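Putative DNA-binding protein (Bacteroides fragilis, PDB 3BS3) probably binds DNA through a helix-turn-helix domain of the XRE family. Local coordinates at residues M11-K16 against S48-D53. Residues are numbered along the deposited sequence; the frame is centred on the assembly and turned at random. Where two conformers were deposited one is given.
Sequences MLNRIK and SQPSLD
Asn-13 and Gln-49 join the two segments through their side-chain amides. One nearly straight hydrogen bond links them directly: ND2 of Asn-13 lies 2.8 Å from OE1 of Gln-49, with an N-H...O angle of 171°. The acceptor sits almost in the amide plane of Asn-13, whereas the donor is tilted from the carbonyl plane of Gln-49, in keeping with the 68° between the two amide planes. A bend at chi2 (-64°) folds the Gln-49 chain back, carrying its amide to Asn-13.

Both ends of the Asn-13 amide are engaged. OD1 accepts a hydrogen bond from the backbone N of Ile-15, 2.9 Å away, on a lone pair in the carbonyl plane, closing an Asx turn as helix 15-21 begins; ND2 also donates to the carbonyl of Trp-43. These bonds together should fix the amide's rotation. NE2 of Gln-49 and the backbone N of Asn-13 share Asn-46 OD1 as acceptor, a second link between the segments.

The apolar contact is a single pair, CD1 of Ile-15 and CG of Pro-50, 4.2 Å apart, the two side chains running past each other in opposite directions. Leu-12 lays its methyl CD2 beside the amide nitrogen NE2 of Gln-49, at 3.9 Å.

In this XRE-family helix-turn-helix domain, the contact ties the N-terminal lead-in to helix 15-21 to the loop between helices 37-44 and 52-62, the latter N-capped by Ser-51. Ile-15 and Pro-50 both rest on Leu-55 of helix 52-62, and Cys-44 and Trp-43 of helix 37-44 pack against Ile-15 and Pro-50 respectively. Backbone hydrogen bonds from Pro-50 and Leu-52 reach the second subunit.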
HETATM    1  N   MSE A  11      -6.576  -7.437   2.394  1.00 43.54           N
HETATM    2  CA  MSE A  11      -6.290  -6.749   1.141  1.00 42.33           C
HETATM    3  C   MSE A  11      -4.980  -7.268   0.557  1.00 39.06           C
HETATM    4  O   MSE A  11      -3.922  -7.280   1.214  1.00 38.85           O
HETATM    5  CB  MSE A  11      -6.272  -5.226   1.358  1.00 42.34           C
HETATM    6  CG  MSE A  11      -5.785  -4.373   0.187  1.00 43.65           C
HETATM    7 SE   MSE A  11      -6.223  -2.499   0.556  0.70 49.16          SE
HETATM    8  CE  MSE A  11      -5.292  -2.310   2.250  1.00 49.74           C
ATOM      9  N   LEU A  12      -5.055  -7.721  -0.691  1.00 34.38           N
ATOM     10  CA  LEU A  12      -3.882  -8.243  -1.342  1.00 30.50           C
ATOM     11  C   LEU A  12      -3.650  -7.470  -2.622  1.00 28.06           C
ATOM     12  O   LEU A  12      -4.369  -6.510  -2.920  1.00 26.50           O
ATOM     13  CB  LEU A  12      -4.045  -9.744  -1.613  1.00 30.87           C
ATOM     14  CG  LEU A  12      -4.297 -10.713  -0.452  1.00 34.01           C
ATOM     15  CD1 LEU A  12      -4.718 -12.045  -1.021  1.00 33.01           C
ATOM     16  CD2 LEU A  12      -3.058 -10.880   0.465  1.00 34.82           C
ATOM     17  N   ASN A  13      -2.618  -7.861  -3.363  1.00 25.75           N
ATOM     18  CA  ASN A  13      -2.376  -7.232  -4.634  1.00 24.83           C
ATOM     19  C   ASN A  13      -2.582  -8.205  -5.792  1.00 25.09           C
ATOM     20  O   ASN A  13      -2.574  -9.409  -5.593  1.00 25.43           O
ATOM     21  CB  ASN A  13      -0.978  -6.598  -4.662  1.00 24.89           C
ATOM     22  CG  ASN A  13       0.131  -7.624  -4.857  1.00 24.55           C
ATOM     23  OD1 ASN A  13       0.296  -8.164  -5.955  1.00 24.27           O
ATOM     24  ND2 ASN A  13       0.916  -7.871  -3.799  1.00 25.01           N
ATOM     25  N   ARG A  14      -2.739  -7.641  -6.980  1.00 24.45           N
ATOM     26  CA  ARG A  14      -2.966  -8.419  -8.209  1.00 25.59           C
ATOM     27  C   ARG A  14      -1.802  -8.321  -9.165  1.00 26.45           C
ATOM     28  O   ARG A  14      -1.957  -8.551 -10.375  1.00 26.05           O
ATOM     29  CB  ARG A  14      -4.252  -7.934  -8.911  1.00 25.09           C
ATOM     30  CG  ARG A  14      -5.479  -7.993  -8.067  1.00 26.48           C
ATOM     31  CD  ARG A  14      -6.720  -7.641  -8.869  1.00 24.90           C
ATOM     32  NE  ARG A  14      -6.989  -8.625  -9.928  1.00 23.57           N
ATOM     33  CZ  ARG A  14      -6.882  -8.376 -11.238  1.00 24.36           C
ATOM     34  NH1 ARG A  14      -6.471  -7.188 -11.675  1.00 25.25           N
ATOM     35  NH2 ARG A  14      -7.175  -9.325 -12.125  1.00 24.09           N
ATOM     36  N   ILE A  15      -0.618  -7.977  -8.650  1.00 25.20           N
ATOM     37  CA  ILE A  15       0.510  -7.736  -9.547  1.00 26.05           C
ATOM     38  C   ILE A  15       0.839  -8.961 -10.396  1.00 25.68           C
ATOM     39  O   ILE A  15       1.147  -8.840 -11.576  1.00 26.43           O
ATOM     40  CB  ILE A  15       1.757  -7.213  -8.764  1.00 25.29           C
ATOM     41  CG1 ILE A  15       1.416  -5.828  -8.198  1.00 25.98           C
ATOM     42  CG2 ILE A  15       2.967  -7.146  -9.684  1.00 27.55           C
ATOM     43  CD1 ILE A  15       2.434  -5.361  -7.138  1.00 26.28           C
ATOM     44  N   LYS A  16       0.756 -10.164  -9.829  1.00 25.20           N
ATOM     45  CA  LYS A  16       1.114 -11.346 -10.612  0.50 25.61           C
ATOM     46  C   LYS A  16       0.181 -11.513 -11.818  1.00 25.39           C
ATOM     47  O   LYS A  16       0.642 -11.816 -12.923  1.00 24.57           O
ATOM     48  CB  LYS A  16       1.075 -12.590  -9.731  0.50 25.85           C
ATOM     49  CG  LYS A  16       1.691 -13.841 -10.384  0.50 26.49           C
ATOM     50  CD  LYS A  16       1.500 -15.052  -9.477  0.50 30.14           C
ATOM     51  CE  LYS A  16       0.019 -15.425  -9.365  0.50 31.40           C
ATOM     52  NZ  LYS A  16      -0.501 -16.231 -10.533  0.50 33.62           N
ATOM     53  N   SER A  48       4.714 -10.389   0.677  1.00 25.12           N
ATOM     54  CA  SER A  48       4.920  -9.038   1.196  0.70 24.96           C
ATOM     55  C   SER A  48       4.184  -8.077   0.273  1.00 24.37           C
ATOM     56  O   SER A  48       3.668  -8.478  -0.772  1.00 23.57           O
ATOM     57  CB  SER A  48       6.401  -8.685   1.273  0.70 24.79           C
ATOM     58  OG  SER A  48       6.928  -8.516  -0.025  0.70 26.58           O
ATOM     59  N   GLN A  49       4.107  -6.808   0.675  1.00 23.72           N
ATOM     60  CA  GLN A  49       3.255  -5.861  -0.052  1.00 23.62           C
ATOM     61  C   GLN A  49       3.954  -4.540  -0.330  1.00 23.73           C
ATOM     62  O   GLN A  49       4.705  -4.052   0.523  1.00 23.72           O
ATOM     63  CB  GLN A  49       1.977  -5.584   0.777  1.00 23.22           C
ATOM     64  CG  GLN A  49       1.106  -6.795   1.098  1.00 23.64           C
ATOM     65  CD  GLN A  49       0.509  -7.441  -0.146  1.00 22.81           C
ATOM     66  OE1 GLN A  49       0.446  -6.826  -1.204  1.00 23.91           O
ATOM     67  NE2 GLN A  49       0.075  -8.691  -0.013  1.00 25.12           N
ATOM     68  N   PRO A  50       3.682  -3.949  -1.501  1.00 24.48           N
ATOM     69  CA  PRO A  50       4.190  -2.631  -1.858  1.00 24.33           C
ATOM     70  C   PRO A  50       3.477  -1.549  -1.039  1.00 24.72           C
ATOM     71  O   PRO A  50       2.339  -1.760  -0.577  1.00 24.72           O
ATOM     72  CB  PRO A  50       3.819  -2.502  -3.324  1.00 25.05           C
ATOM     73  CG  PRO A  50       2.560  -3.363  -3.473  1.00 24.84           C
ATOM     74  CD  PRO A  50       2.823  -4.520  -2.565  1.00 24.87           C
ATOM     75  N   SER A  51       4.154  -0.416  -0.858  1.00 24.32           N
ATOM     76  CA  SER A  51       3.507   0.781  -0.314  1.00 24.40           C
ATOM     77  C   SER A  51       2.566   1.340  -1.383  1.00 23.68           C
ATOM     78  O   SER A  51       2.681   0.979  -2.564  1.00 23.74           O
ATOM     79  CB  SER A  51       4.569   1.816   0.041  1.00 24.65           C
ATOM     80  OG  SER A  51       5.149   2.319  -1.150  1.00 26.19           O
ATOM     81  N   LEU A  52       1.654   2.236  -0.991  1.00 23.53           N
ATOM     82  CA  LEU A  52       0.722   2.790  -1.989  1.00 22.92           C
ATOM     83  C   LEU A  52       1.442   3.535  -3.126  1.00 23.82           C
ATOM     84  O   LEU A  52       1.019   3.434  -4.276  1.00 24.05           O
ATOM     85  CB  LEU A  52      -0.312   3.707  -1.328  1.00 22.49           C
ATOM     86  CG  LEU A  52      -1.260   3.073  -0.300  1.00 22.86           C
ATOM     87  CD1 LEU A  52      -2.237   4.124   0.211  1.00 21.94           C
ATOM     88  CD2 LEU A  52      -2.029   1.917  -0.956  1.00 25.08           C
ATOM     89  N   ASP A  53       2.506   4.273  -2.809  1.00 24.54           N
ATOM     90  CA  ASP A  53       3.254   4.979  -3.862  1.00 25.97           C
ATOM     91  C   ASP A  53       3.963   4.016  -4.812  1.00 26.59           C
ATOM     92  O   ASP A  53       4.022   4.259  -6.019  1.00 27.21           O
ATOM     93  CB  ASP A  53       4.228   6.015  -3.315  1.00 26.75           C
ATOM     94  CG  ASP A  53       5.209   5.428  -2.357  1.00 29.67           C
ATOM     95  OD1 ASP A  53       4.761   4.930  -1.306  1.00 29.06           O
ATOM     96  OD2 ASP A  53       6.431   5.480  -2.649  1.00 32.72           O
TER